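PDB 7CDH: isoaspartyl dipeptidase, which probably hydrolyses isoaspartyl dipeptides at a two-zinc centre, an M38 metallopeptidase activity linked to the repair of damaged proteins. Local coordinates for residues P55-P60 against S308-T313; Y130-V135 against L173-D178; P167-I172 against L206-E211; Y312-V317 against L328-T333. All coordinates share one frame; numbering follows the deposited sequence.

Contact 1. Residues P55-P60 against S308-T313; sequences PGLIDP and SAVWYT
Leu57 and Asp59 stand on strand 51-59 of the amidohydrolase TIM barrel, the strand after which the chain turns a corner at Pro60 and reaches the zinc ligands His61 and His63, and they meet Val310 and Trp311 at the start of helix 309-318. The geometry is that of a barrel strand covered by a helix of the outer layer: the short axes of 57-59 and 309-313 approach to 9.8 Å, and their directions differ by 123°. Leu57 and Asp59 both project toward the helix, while Ile58 between them turns the other way, to Thr92 and Pro335.

The packing centres on Val310, whose two methyls serve different neighbours. CG1, anti to the backbone N (chi1 162°), touches CD1 of Leu57 at 3.8 Å as these two side chains slide past each other in opposite directions. The same Leu57 CD1 also meets Trp311 CE3 at 4.0 Å, approaching the indole obliquely, with the leucine side chain running almost at right angles to that of the tryptophan. One leucine methyl thus touches both an aliphatic and an aromatic neighbour. The indole is fixed at its polar end as well, since NE1 donates to Phe362 O.

Asp59 brings a carboxylate into this buried region, about 9 Å from a bound zinc. Its OD2 is hydrogen-bonded to Ser284 OG, next in sequence to the zinc ligand Asp285, and from the helix side it meets carbon: Val310 CG2 lies 3.8 Å from Asp59 OD2.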
loop_
_atom_site.group_PDB
_atom_site.type_symbol
_atom_site.label_atom_id
_atom_site.label_comp_id
_atom_site.label_asym_id
_atom_site.label_seq_id
_atom_site.Cartn_x
_atom_site.Cartn_y
_atom_site.Cartn_z
ATOM N N PRO A 55 -32.161 33.984 -17.766
ATOM C CA PRO A 55 -31.644 33.078 -16.754
ATOM C C PRO A 55 -30.120 33.268 -16.718
ATOM O O PRO A 55 -29.555 33.536 -17.755
ATOM C CB PRO A 55 -32.019 31.686 -17.265
ATOM C CG PRO A 55 -32.938 31.938 -18.464
ATOM C CD PRO A 55 -32.526 33.281 -19.003
ATOM N N GLY A 56 -29.491 33.145 -15.541
ATOM C CA GLY A 56 -28.024 33.208 -15.441
ATOM C C GLY A 56 -27.403 32.155 -16.345
ATOM O O GLY A 56 -27.955 31.046 -16.431
ATOM N N LEU A 57 -26.333 32.509 -17.039
ATOM C CA LEU A 57 -25.620 31.607 -17.956
ATOM C C LEU A 57 -24.835 30.558 -17.149
ATOM O O LEU A 57 -24.296 30.863 -16.046
ATOM C CB LEU A 57 -24.657 32.461 -18.777
ATOM C CG LEU A 57 -25.271 33.618 -19.550
ATOM C CD1 LEU A 57 -24.202 34.340 -20.371
ATOM C CD2 LEU A 57 -26.355 33.100 -20.464
ATOM N N ILE A 58 -24.811 29.347 -17.683
ATOM C CA ILE A 58 -24.134 28.147 -17.122
ATOM C C ILE A 58 -23.008 27.795 -18.095
ATOM O O ILE A 58 -23.323 27.552 -19.266
ATOM C CB ILE A 58 -25.150 27.008 -16.992
ATOM C CG1 ILE A 58 -26.348 27.425 -16.135
ATOM C CG2 ILE A 58 -24.480 25.750 -16.489
ATOM C CD1 ILE A 58 -27.523 26.456 -16.224
ATOM N N ASP A 59 -21.750 27.917 -17.655
ATOM C CA ASP A 59 -20.534 27.541 -18.422
ATOM C C ASP A 59 -20.112 26.157 -17.930
ATOM O O ASP A 59 -19.569 26.022 -16.846
ATOM C CB ASP A 59 -19.464 28.609 -18.223
ATOM C CG ASP A 59 -18.274 28.494 -19.162
ATOM O OD1 ASP A 59 -18.147 27.437 -19.847
ATOM O OD2 ASP A 59 -17.460 29.471 -19.202
ATOM N N PRO A 60 -20.400 25.063 -18.661
ATOM C CA PRO A 60 -20.123 23.717 -18.140
ATOM C C PRO A 60 -18.682 23.197 -18.297
ATOM O O PRO A 60 -18.437 22.017 -18.114
ATOM C CB PRO A 60 -21.046 22.886 -19.038
ATOM C CG PRO A 60 -20.911 23.590 -20.381
ATOM C CD PRO A 60 -20.983 25.061 -20.017
ATOM N N SER A 308 -15.892 35.275 -20.628
ATOM C CA SER A 308 -16.527 36.308 -21.492
ATOM C C SER A 308 -16.927 35.694 -22.852
ATOM O O SER A 308 -17.905 36.186 -23.482
ATOM C CB SER A 308 -15.647 37.534 -21.647
ATOM O OG SER A 308 -14.610 37.313 -22.594
ATOM N N ALA A 309 -16.272 34.616 -23.272
ATOM C CA ALA A 309 -16.606 33.971 -24.553
ATOM C C ALA A 309 -18.090 33.566 -24.616
ATOM O O ALA A 309 -18.600 33.425 -25.732
ATOM C CB ALA A 309 -15.723 32.782 -24.780
ATOM N N VAL A 310 -18.775 33.358 -23.499
ATOM C CA VAL A 310 -20.112 32.719 -23.562
ATOM C C VAL A 310 -21.121 33.754 -24.090
ATOM O O VAL A 310 -21.861 33.461 -25.062
ATOM C CB VAL A 310 -20.525 32.116 -22.214
ATOM C CG1 VAL A 310 -22.023 31.861 -22.171
ATOM C CG2 VAL A 310 -19.763 30.821 -21.944
ATOM N N TRP A 311 -21.156 34.926 -23.478
ATOM C CA TRP A 311 -22.114 35.983 -23.857
ATOM C C TRP A 311 -21.687 36.563 -25.210
ATOM O O TRP A 311 -22.554 36.879 -26.055
ATOM C CB TRP A 311 -22.209 37.023 -22.749
ATOM C CG TRP A 311 -23.211 38.091 -23.031
ATOM C CD1 TRP A 311 -22.954 39.421 -23.148
ATOM C CD2 TRP A 311 -24.615 37.917 -23.274
ATOM N NE1 TRP A 311 -24.105 40.093 -23.403
ATOM C CE2 TRP A 311 -25.145 39.204 -23.478
ATOM C CE3 TRP A 311 -25.479 36.819 -23.294
ATOM C CZ2 TRP A 311 -26.503 39.421 -23.725
ATOM C CZ3 TRP A 311 -26.813 37.027 -23.555
ATOM C CH2 TRP A 311 -27.318 38.312 -23.767
ATOM N N TYR A 312 -20.393 36.620 -25.456
ATOM C CA TYR A 312 -19.860 37.050 -26.764
ATOM C C TYR A 312 -20.454 36.156 -27.860
ATOM O O TYR A 312 -20.867 36.696 -28.907
ATOM C CB TYR A 312 -18.334 37.015 -26.750
ATOM C CG TYR A 312 -17.686 37.471 -28.030
ATOM C CD1 TYR A 312 -17.575 38.811 -28.352
ATOM C CD2 TYR A 312 -17.190 36.559 -28.931
ATOM C CE1 TYR A 312 -16.963 39.226 -29.522
ATOM C CE2 TYR A 312 -16.590 36.948 -30.108
ATOM C CZ TYR A 312 -16.470 38.288 -30.402
ATOM O OH TYR A 312 -15.867 38.642 -31.568
ATOM N N THR A 313 -20.435 34.838 -27.647
ATOM C CA THR A 313 -20.816 33.819 -28.668
ATOM C C THR A 313 -22.333 33.918 -28.886
ATOM O O THR A 313 -22.734 33.964 -30.025
ATOM C CB THR A 313 -20.289 32.410 -28.338
ATOM O OG1 THR A 313 -18.853 32.462 -28.400
ATOM C CG2 THR A 313 -20.774 31.342 -29.298
#

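Contact 2. Residues Y130-V135 against L173-D178; sequences YRVPPV and LRIVAD
Ile175 reaches out from helix 169-186 and places its terminal methyl against two residues of the loop 130-135. Its CG1 lies anti to the carbonyl carbon (chi1 -71°), and a second torsion on the extended side (chi2 151°) carries CD1 well clear of the helix; that one atom makes every close approach. Val132 meets it with both branches, CG1 and CG2 each 4.0 Å from Ile175 CD1, so the methyl sits against the fork of the valine while the two side chains cross obliquely. Pro134 comes differently: it and Ile175 reach toward each other, and ring atom CD of Pro134 is 4.0 Å from Ile175 CD1. Val132 and Pro134 both project toward the helix, whereas the intervening Pro133, preceded by a cis peptide bond, does not.

Ile157 of strand 151-159 and Ile141 of helix 141-147 continue this apolar cluster. Outside it, between subunits, Arg131 is salt-bridged to Asp178 of a neighbouring subunit. At the loop's other end Tyr130 packs on the zinc ligands Glu156 and His195. The arrangement is that of a TIM barrel in which the loop following strand 122-127 runs from the metal site outward onto a helix of the outer layer.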
loop_
_atom_site.group_PDB
_atom_site.type_symbol
_atom_site.label_atom_id
_atom_site.label_comp_id
_atom_site.label_asym_id
_atom_site.label_seq_id
_atom_site.Cartn_x
_atom_site.Cartn_y
_atom_site.Cartn_z
ATOM N N TYR A 130 -7.276 14.797 -17.966
ATOM C CA TYR A 130 -7.054 14.237 -19.315
ATOM C C TYR A 130 -6.698 12.760 -19.202
ATOM O O TYR A 130 -7.204 11.963 -19.973
ATOM C CB TYR A 130 -5.902 14.910 -20.054
ATOM C CG TYR A 130 -6.237 16.083 -20.940
ATOM C CD1 TYR A 130 -7.260 16.981 -20.659
ATOM C CD2 TYR A 130 -5.451 16.330 -22.062
ATOM C CE1 TYR A 130 -7.511 18.080 -21.473
ATOM C CE2 TYR A 130 -5.709 17.402 -22.904
ATOM C CZ TYR A 130 -6.729 18.289 -22.601
ATOM O OH TYR A 130 -6.912 19.358 -23.445
ATOM N N ARG A 131 -5.787 12.428 -18.293
ATOM C CA ARG A 131 -5.095 11.128 -18.316
ATOM C C ARG A 131 -6.018 10.013 -17.836
ATOM O O ARG A 131 -6.742 10.191 -16.870
ATOM C CB ARG A 131 -3.870 11.167 -17.423
ATOM C CG ARG A 131 -3.115 9.850 -17.414
ATOM C CD ARG A 131 -1.743 10.096 -16.865
ATOM N NE ARG A 131 -0.948 8.898 -16.915
ATOM C CZ ARG A 131 -0.997 7.916 -16.033
ATOM N NH1 ARG A 131 -1.827 7.973 -14.998
ATOM N NH2 ARG A 131 -0.206 6.872 -16.221
ATOM N N VAL A 132 -5.940 8.883 -18.510
ATOM C CA VAL A 132 -6.490 7.577 -18.060
ATOM C C VAL A 132 -5.299 6.732 -17.615
ATOM O O VAL A 132 -4.308 6.681 -18.353
ATOM C CB VAL A 132 -7.265 6.944 -19.227
ATOM C CG1 VAL A 132 -7.540 5.481 -18.977
ATOM C CG2 VAL A 132 -8.538 7.725 -19.514
ATOM N N PRO A 133 -5.286 6.089 -16.417
ATOM C CA PRO A 133 -6.386 6.073 -15.455
ATOM C C PRO A 133 -6.522 7.385 -14.681
ATOM O O PRO A 133 -5.526 8.035 -14.378
ATOM C CB PRO A 133 -5.973 4.972 -14.436
ATOM C CG PRO A 133 -4.485 4.964 -14.452
ATOM C CD PRO A 133 -4.104 5.375 -15.870
ATOM N N PRO A 134 -7.750 7.813 -14.336
ATOM C CA PRO A 134 -7.975 9.176 -13.877
ATOM C C PRO A 134 -7.588 9.375 -12.412
ATOM O O PRO A 134 -7.790 8.446 -11.669
ATOM C CB PRO A 134 -9.484 9.363 -14.078
ATOM C CG PRO A 134 -10.036 7.992 -13.902
ATOM C CD PRO A 134 -8.993 7.068 -14.500
ATOM N N VAL A 135 -7.054 10.558 -12.084
ATOM C CA VAL A 135 -6.743 11.006 -10.699
ATOM C C VAL A 135 -8.076 11.036 -9.954
ATOM O O VAL A 135 -9.099 11.306 -10.596
ATOM C CB VAL A 135 -6.096 12.407 -10.667
ATOM C CG1 VAL A 135 -4.691 12.398 -11.224
ATOM C CG2 VAL A 135 -6.968 13.469 -11.389
ATOM N N LEU A 173 -14.786 2.134 -20.956
ATOM C CA LEU A 173 -16.074 1.514 -20.540
ATOM C C LEU A 173 -16.118 1.389 -19.009
ATOM O O LEU A 173 -17.203 1.676 -18.418
ATOM C CB LEU A 173 -16.258 0.134 -21.183
ATOM C CG LEU A 173 -16.737 0.128 -22.631
ATOM C CD1 LEU A 173 -16.734 -1.291 -23.177
ATOM C CD2 LEU A 173 -18.117 0.758 -22.751
ATOM N N ARG A 174 -15.010 0.959 -18.389
ATOM C CA ARG A 174 -14.979 0.809 -16.932
ATOM C C ARG A 174 -15.272 2.181 -16.293
ATOM O O ARG A 174 -16.155 2.235 -15.398
ATOM C CB ARG A 174 -13.644 0.211 -16.512
ATOM C CG ARG A 174 -13.437 0.128 -14.999
ATOM C CD ARG A 174 -14.418 -0.728 -14.220
ATOM N NE ARG A 174 -14.876 -1.881 -14.979
ATOM C CZ ARG A 174 -14.143 -2.954 -15.244
ATOM N NH1 ARG A 174 -12.897 -3.041 -14.794
ATOM N NH2 ARG A 174 -14.670 -3.932 -15.964
ATOM N N ILE A 175 -14.622 3.252 -16.774
ATOM C CA ILE A 175 -14.768 4.638 -16.243
ATOM C C ILE A 175 -16.210 5.110 -16.465
ATOM O O ILE A 175 -16.811 5.623 -15.517
ATOM C CB ILE A 175 -13.731 5.584 -16.888
ATOM C CG1 ILE A 175 -12.317 5.279 -16.393
ATOM C CG2 ILE A 175 -14.098 7.057 -16.674
ATOM C CD1 ILE A 175 -11.269 5.623 -17.425
ATOM N N VAL A 176 -16.765 4.907 -17.654
ATOM C CA VAL A 176 -18.158 5.354 -17.925
ATOM C C VAL A 176 -19.108 4.561 -17.020
ATOM O O VAL A 176 -19.991 5.178 -16.434
ATOM C CB VAL A 176 -18.536 5.225 -19.406
ATOM C CG1 VAL A 176 -20.002 5.524 -19.623
ATOM C CG2 VAL A 176 -17.688 6.126 -20.278
ATOM N N ALA A 177 -18.955 3.244 -16.913
ATOM C CA ALA A 177 -19.844 2.425 -16.048
ATOM C C ALA A 177 -19.723 2.852 -14.581
ATOM O O ALA A 177 -20.744 2.890 -13.890
ATOM C CB ALA A 177 -19.571 0.955 -16.206
ATOM N N ASP A 178 -18.527 3.197 -14.121
ATOM C CA ASP A 178 -18.305 3.595 -12.705
ATOM C C ASP A 178 -18.988 4.946 -12.453
ATOM O O ASP A 178 -19.678 5.087 -11.448
ATOM C CB ASP A 178 -16.820 3.546 -12.354
ATOM C CG ASP A 178 -16.286 2.117 -12.178
ATOM O OD1 ASP A 178 -17.106 1.142 -12.336
ATOM O OD2 ASP A 178 -15.035 1.964 -11.894
#

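Contact 3. Residues P167-I172 against L206-E211; sequences PTLEEI and LFDIIE
The carboxylate of Asp208 is the one flat group that touches across this contact, and it does so beside the fork of Leu169. Leu169 CD2 is 4.1 Å from Asp208 OD2, yet the methyl lies slightly closer to the aspartate stem, with CD2 4.0 Å from Asp208 CB. Leu169 CD1 stands against the same CB, so the fork straddles the methylene. Having CG anti to the backbone N (chi1 176°) sends Leu169 across toward helix 204-212.

A second carboxylate, that of Glu171, works within segment 167-172. Its OE1 accepts from Thr168 N at 2.9 Å through the anti lone pair, in a nearly straight bond (167° at the hydrogen). Thr168 OG1 in turn accepts from Glu171 N at 3.1 Å. These two reciprocal bonds form a capping box at the first turn of helix 169-186, bracketing Leu169 and ending just before Ile172. Glu171 OE1 also has a salt bridge to Arg174 of a neighbouring subunit, so the cap is also part of the subunit interface.

Deeper in, contact is purely aliphatic. Ile172 CG2 meets Ile209 CD1 at 3.8 Å, the two side chains crossing at about a right angle. Ile209 gets there because its nearly extended chain (chi2 160°) brings CD1 across, and its CG1 lies 4.3 Å from Leu169 CD1.

Two successive outer-layer helices of the barrel, 169-186 and 204-212, are thereby joined: Tyr205 extends the interface by touching both Leu169 and Ile172, Ile209 rests on Leu220 of strand 220-223, and Phe207 packs on the next helix, 229-240.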
loop_
_atom_site.group_PDB
_atom_site.type_symbol
_atom_site.label_atom_id
_atom_site.label_comp_id
_atom_site.label_asym_id
_atom_site.label_seq_id
_atom_site.Cartn_x
_atom_site.Cartn_y
_atom_site.Cartn_z
ATOM N N PRO A 167 -5.947 5.902 -24.164
ATOM C CA PRO A 167 -6.785 4.938 -23.459
ATOM C C PRO A 167 -7.456 3.951 -24.411
ATOM O O PRO A 167 -7.833 4.339 -25.508
ATOM C CB PRO A 167 -7.883 5.811 -22.840
ATOM C CG PRO A 167 -7.994 6.977 -23.816
ATOM C CD PRO A 167 -6.555 7.237 -24.227
ATOM N N THR A 168 -7.619 2.713 -23.963
ATOM C CA THR A 168 -8.350 1.646 -24.701
ATOM C C THR A 168 -9.855 1.808 -24.491
ATOM O O THR A 168 -10.257 2.454 -23.516
ATOM C CB THR A 168 -7.928 0.257 -24.225
ATOM O OG1 THR A 168 -8.330 0.072 -22.860
ATOM C CG2 THR A 168 -6.438 0.055 -24.388
ATOM N N LEU A 169 -10.647 1.130 -25.303
ATOM C CA LEU A 169 -12.124 1.123 -25.185
ATOM C C LEU A 169 -12.530 0.501 -23.846
ATOM O O LEU A 169 -13.444 1.030 -23.194
ATOM C CB LEU A 169 -12.717 0.351 -26.367
ATOM C CG LEU A 169 -14.239 0.187 -26.319
ATOM C CD1 LEU A 169 -14.920 1.541 -26.195
ATOM C CD2 LEU A 169 -14.737 -0.575 -27.539
ATOM N N GLU A 170 -11.893 -0.599 -23.465
ATOM C CA GLU A 170 -12.140 -1.297 -22.182
ATOM C C GLU A 170 -11.916 -0.329 -21.016
ATOM O O GLU A 170 -12.793 -0.291 -20.122
ATOM C CB GLU A 170 -11.288 -2.563 -22.097
ATOM C CG GLU A 170 -11.824 -3.683 -22.995
ATOM C CD GLU A 170 -10.968 -4.949 -23.085
ATOM O OE1 GLU A 170 -9.802 -4.930 -22.593
ATOM O OE2 GLU A 170 -11.462 -5.964 -23.658
ATOM N N GLU A 171 -10.813 0.432 -21.014
ATOM C CA GLU A 171 -10.516 1.384 -19.914
ATOM C C GLU A 171 -11.636 2.429 -19.867
ATOM O O GLU A 171 -12.175 2.663 -18.758
ATOM C CB GLU A 171 -9.163 2.061 -20.103
ATOM C CG GLU A 171 -7.961 1.153 -19.954
ATOM C CD GLU A 171 -6.632 1.878 -20.177
ATOM O OE1 GLU A 171 -6.463 2.471 -21.260
ATOM O OE2 GLU A 171 -5.775 1.878 -19.241
ATOM N N ILE A 172 -11.981 3.028 -21.017
ATOM C CA ILE A 172 -13.135 3.983 -21.132
ATOM C C ILE A 172 -14.412 3.347 -20.547
ATOM O O ILE A 172 -15.085 4.017 -19.771
ATOM C CB ILE A 172 -13.394 4.446 -22.580
ATOM C CG1 ILE A 172 -12.199 5.173 -23.201
ATOM C CG2 ILE A 172 -14.630 5.327 -22.618
ATOM C CD1 ILE A 172 -11.596 6.204 -22.264
ATOM N N LEU A 206 -17.363 6.732 -28.576
ATOM C CA LEU A 206 -18.702 7.118 -28.047
ATOM C C LEU A 206 -19.781 6.283 -28.754
ATOM O O LEU A 206 -20.695 5.764 -28.056
ATOM C CB LEU A 206 -18.929 8.627 -28.164
ATOM C CG LEU A 206 -18.355 9.461 -27.015
ATOM C CD1 LEU A 206 -16.846 9.372 -26.953
ATOM C CD2 LEU A 206 -18.754 10.918 -27.143
ATOM N N PHE A 207 -19.636 6.097 -30.062
ATOM C CA PHE A 207 -20.521 5.245 -30.890
ATOM C C PHE A 207 -20.343 3.791 -30.453
ATOM O O PHE A 207 -21.389 3.085 -30.341
ATOM C CB PHE A 207 -20.256 5.471 -32.382
ATOM C CG PHE A 207 -20.799 6.786 -32.889
ATOM C CD1 PHE A 207 -22.156 7.048 -32.858
ATOM C CD2 PHE A 207 -19.962 7.760 -33.399
ATOM C CE1 PHE A 207 -22.657 8.254 -33.319
ATOM C CE2 PHE A 207 -20.467 8.959 -33.869
ATOM C CZ PHE A 207 -21.812 9.214 -33.806
ATOM N N ASP A 208 -19.100 3.370 -30.168
ATOM C CA ASP A 208 -18.789 1.985 -29.717
ATOM C C ASP A 208 -19.501 1.696 -28.388
ATOM O O ASP A 208 -20.127 0.629 -28.258
ATOM C CB ASP A 208 -17.292 1.729 -29.568
ATOM C CG ASP A 208 -16.498 1.698 -30.866
ATOM O OD1 ASP A 208 -17.120 1.547 -31.955
ATOM O OD2 ASP A 208 -15.254 1.854 -30.772
ATOM N N ILE A 209 -19.507 2.644 -27.461
ATOM C CA ILE A 209 -20.178 2.443 -26.145
ATOM C C ILE A 209 -21.687 2.202 -26.359
ATOM O O ILE A 209 -22.235 1.262 -25.747
ATOM C CB ILE A 209 -19.890 3.635 -25.211
ATOM C CG1 ILE A 209 -18.401 3.746 -24.876
ATOM C CG2 ILE A 209 -20.739 3.527 -23.970
ATOM C CD1 ILE A 209 -17.986 5.114 -24.391
ATOM N N ILE A 210 -22.378 3.052 -27.116
ATOM C CA ILE A 210 -23.862 2.967 -27.227
ATOM C C ILE A 210 -24.275 1.778 -28.119
ATOM O O ILE A 210 -25.333 1.184 -27.850
ATOM C CB ILE A 210 -24.456 4.285 -27.727
ATOM C CG1 ILE A 210 -23.989 4.621 -29.149
ATOM C CG2 ILE A 210 -24.159 5.388 -26.720
ATOM C CD1 ILE A 210 -24.761 5.754 -29.776
ATOM N N GLU A 211 -23.467 1.403 -29.106
ATOM C CA GLU A 211 -23.815 0.302 -30.035
ATOM C C GLU A 211 -23.580 -1.039 -29.341
ATOM O O GLU A 211 -24.405 -1.922 -29.524
ATOM C CB GLU A 211 -23.056 0.450 -31.354
ATOM C CG GLU A 211 -23.665 1.531 -32.235
ATOM C CD GLU A 211 -22.775 2.134 -33.307
ATOM O OE1 GLU A 211 -21.648 1.633 -33.522
ATOM O OE2 GLU A 211 -23.215 3.115 -33.929
#

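Contact 4. Residues Y312-V317 against L328-T333; sequences YTIRKV and LKISTT
Ile314 of helix 309-318 supplies the side chain for both close approaches to the turn 328-333, and these are van der Waals contacts. Its CD1 meets the end of the Ser331 side chain, 3.8 Å from OG and 4.0 Å from CB, an apolar methyl against a small hydroxymethyl group. One bond further back, Ile314 CG1 is 4.3 Å from Ile330 CD1, a looser aliphatic pair. With CG1 anti to the carbonyl carbon and the chain then extended (chi2 166°), the isoleucine ends at Ser331 while its middle faces Ile330.

The hydrogen bonds lie inside the turn. Leu328 O accepts from Ser331 N at 3.2 Å, as the 3-10 segment requires, and from Thr332 OG1 at 2.7 Å. The two donors come from opposite faces of the carbonyl plane, the hydroxyl standing 59° out of it; a double grip of this kind fixes the turn that presents Ile330 and Ser331.

Ion pairs are peripheral: Lys329 bridges to Asp278, and Arg315 to Glu363.

Backbone bonds place the turn between two barrel strands, with Ser331 bonded to Ile58 of strand 51-59 and Ile330 to Ile282 of strand 280-283. Ile314 and Ser331 both rest on Leu57, while Ile330 packs against strand 280-283 and helix 264-273.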
loop_
_atom_site.group_PDB
_atom_site.type_symbol
_atom_site.label_atom_id
_atom_site.label_comp_id
_atom_site.label_asym_id
_atom_site.label_seq_id
_atom_site.Cartn_x
_atom_site.Cartn_y
_atom_site.Cartn_z
ATOM N N TYR A 312 -20.393 36.620 -25.456
ATOM C CA TYR A 312 -19.860 37.050 -26.764
ATOM C C TYR A 312 -20.454 36.156 -27.860
ATOM O O TYR A 312 -20.867 36.696 -28.907
ATOM C CB TYR A 312 -18.334 37.015 -26.750
ATOM C CG TYR A 312 -17.686 37.471 -28.030
ATOM C CD1 TYR A 312 -17.575 38.811 -28.352
ATOM C CD2 TYR A 312 -17.190 36.559 -28.931
ATOM C CE1 TYR A 312 -16.963 39.226 -29.522
ATOM C CE2 TYR A 312 -16.590 36.948 -30.108
ATOM C CZ TYR A 312 -16.470 38.288 -30.402
ATOM O OH TYR A 312 -15.867 38.642 -31.568
ATOM N N THR A 313 -20.435 34.838 -27.647
ATOM C CA THR A 313 -20.816 33.819 -28.668
ATOM C C THR A 313 -22.333 33.918 -28.886
ATOM O O THR A 313 -22.734 33.964 -30.025
ATOM C CB THR A 313 -20.289 32.410 -28.338
ATOM O OG1 THR A 313 -18.853 32.462 -28.400
ATOM C CG2 THR A 313 -20.774 31.342 -29.298
ATOM N N ILE A 314 -23.114 34.083 -27.831
ATOM C CA ILE A 314 -24.581 34.300 -27.924
ATOM C C ILE A 314 -24.868 35.562 -28.771
ATOM O O ILE A 314 -25.747 35.503 -29.660
ATOM C CB ILE A 314 -25.188 34.367 -26.521
ATOM C CG1 ILE A 314 -25.140 33.001 -25.842
ATOM C CG2 ILE A 314 -26.613 34.916 -26.557
ATOM C CD1 ILE A 314 -25.401 33.071 -24.354
ATOM N N ARG A 315 -24.144 36.651 -28.540
ATOM C CA ARG A 315 -24.309 37.916 -29.289
ATOM C C ARG A 315 -23.953 37.688 -30.765
ATOM O O ARG A 315 -24.644 38.269 -31.623
ATOM C CB ARG A 315 -23.481 39.037 -28.666
ATOM C CG ARG A 315 -24.109 39.611 -27.408
ATOM C CD ARG A 315 -23.356 40.805 -26.889
ATOM N NE ARG A 315 -23.632 41.954 -27.733
ATOM C CZ ARG A 315 -23.302 43.220 -27.449
ATOM N NH1 ARG A 315 -22.666 43.515 -26.328
ATOM N NH2 ARG A 315 -23.622 44.190 -28.295
ATOM N N LYS A 316 -22.970 36.849 -31.088
ATOM C CA LYS A 316 -22.612 36.625 -32.512
ATOM C C LYS A 316 -23.712 35.825 -33.214
ATOM O O LYS A 316 -23.897 36.021 -34.429
ATOM C CB LYS A 316 -21.250 35.951 -32.674
ATOM C CG LYS A 316 -20.048 36.873 -32.511
ATOM C CD LYS A 316 -20.114 38.177 -33.269
ATOM C CE LYS A 316 -18.740 38.759 -33.538
ATOM N NZ LYS A 316 -18.735 40.244 -33.534
ATOM N N VAL A 317 -24.428 34.961 -32.501
ATOM C CA VAL A 317 -25.494 34.124 -33.120
ATOM C C VAL A 317 -26.743 35.006 -33.358
ATOM O O VAL A 317 -27.328 34.914 -34.447
ATOM C CB VAL A 317 -25.766 32.854 -32.290
ATOM C CG1 VAL A 317 -26.872 31.989 -32.912
ATOM C CG2 VAL A 317 -24.499 32.032 -32.137
ATOM N N LEU A 328 -30.471 31.050 -26.281
ATOM C CA LEU A 328 -30.198 30.928 -24.845
ATOM C C LEU A 328 -30.150 29.468 -24.403
ATOM O O LEU A 328 -29.615 29.206 -23.328
ATOM C CB LEU A 328 -31.302 31.654 -24.090
ATOM C CG LEU A 328 -31.092 33.150 -23.972
ATOM C CD1 LEU A 328 -32.264 33.755 -23.203
ATOM C CD2 LEU A 328 -29.768 33.454 -23.290
ATOM N N LYS A 329 -30.740 28.564 -25.164
ATOM C CA LYS A 329 -30.813 27.138 -24.795
ATOM C C LYS A 329 -29.402 26.599 -24.567
ATOM O O LYS A 329 -29.280 25.703 -23.727
ATOM C CB LYS A 329 -31.502 26.322 -25.888
ATOM C CG LYS A 329 -32.999 26.542 -25.983
ATOM C CD LYS A 329 -33.588 25.777 -27.143
ATOM C CE LYS A 329 -35.092 25.851 -27.195
ATOM N NZ LYS A 329 -35.599 24.820 -28.125
ATOM N N ILE A 330 -28.405 27.114 -25.293
ATOM C CA ILE A 330 -27.030 26.538 -25.333
ATOM C C ILE A 330 -26.261 26.807 -24.023
ATOM O O ILE A 330 -25.222 26.155 -23.791
ATOM C CB ILE A 330 -26.247 27.072 -26.539
ATOM C CG1 ILE A 330 -26.027 28.576 -26.465
ATOM C CG2 ILE A 330 -26.894 26.635 -27.834
ATOM C CD1 ILE A 330 -25.384 29.124 -27.724
ATOM N N SER A 331 -26.731 27.766 -23.245
ATOM C CA SER A 331 -26.089 28.280 -22.019
ATOM C C SER A 331 -27.083 28.295 -20.868
ATOM O O SER A 331 -26.680 28.710 -19.804
ATOM C CB SER A 331 -25.498 29.643 -22.239
ATOM O OG SER A 331 -24.478 29.552 -23.213
ATOM N N THR A 332 -28.290 27.780 -21.029
ATOM C CA THR A 332 -29.260 27.744 -19.920
ATOM C C THR A 332 -29.915 26.364 -19.911
ATOM O O THR A 332 -29.533 25.521 -19.117
ATOM C CB THR A 332 -30.211 28.959 -19.999
ATOM O OG1 THR A 332 -31.094 28.927 -21.132
ATOM C CG2 THR A 332 -29.460 30.275 -20.021
ATOM N N THR A 333 -30.880 26.127 -20.777
ATOM C CA THR A 333 -31.703 24.893 -20.731
ATOM C C THR A 333 -30.793 23.685 -20.945
ATOM O O THR A 333 -30.987 22.729 -20.226
ATOM C CB THR A 333 -32.818 24.964 -21.785
ATOM O OG1 THR A 333 -33.466 26.187 -21.453
ATOM C CG2 THR A 333 -33.765 23.784 -21.749
#

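Overall arrangement
The contacts form two pairs on different parts of one barrel, with about 28 to 31 Å between the centres of the two groups. Contacts 1 and 4 are core packing that no other chain touches: their centres are 7 Å apart, both use helix 309-318, and Val310 CG1 packs 3.5 Å from Ser331 OG. Contacts 2 and 3 share helix 169-186 further out, beside subunit interfaces; contact 2 is still buried, contact 3 partly so, and Leu173 on Ile209 joins them. All four meet mainly through aliphatic carbon. The polar setting differs: a buried carboxylate about 9 Å from a zinc in contact 1, a doubly bonded backbone carbonyl in contact 4, and intersubunit salt bridges beside contacts 2 and 3.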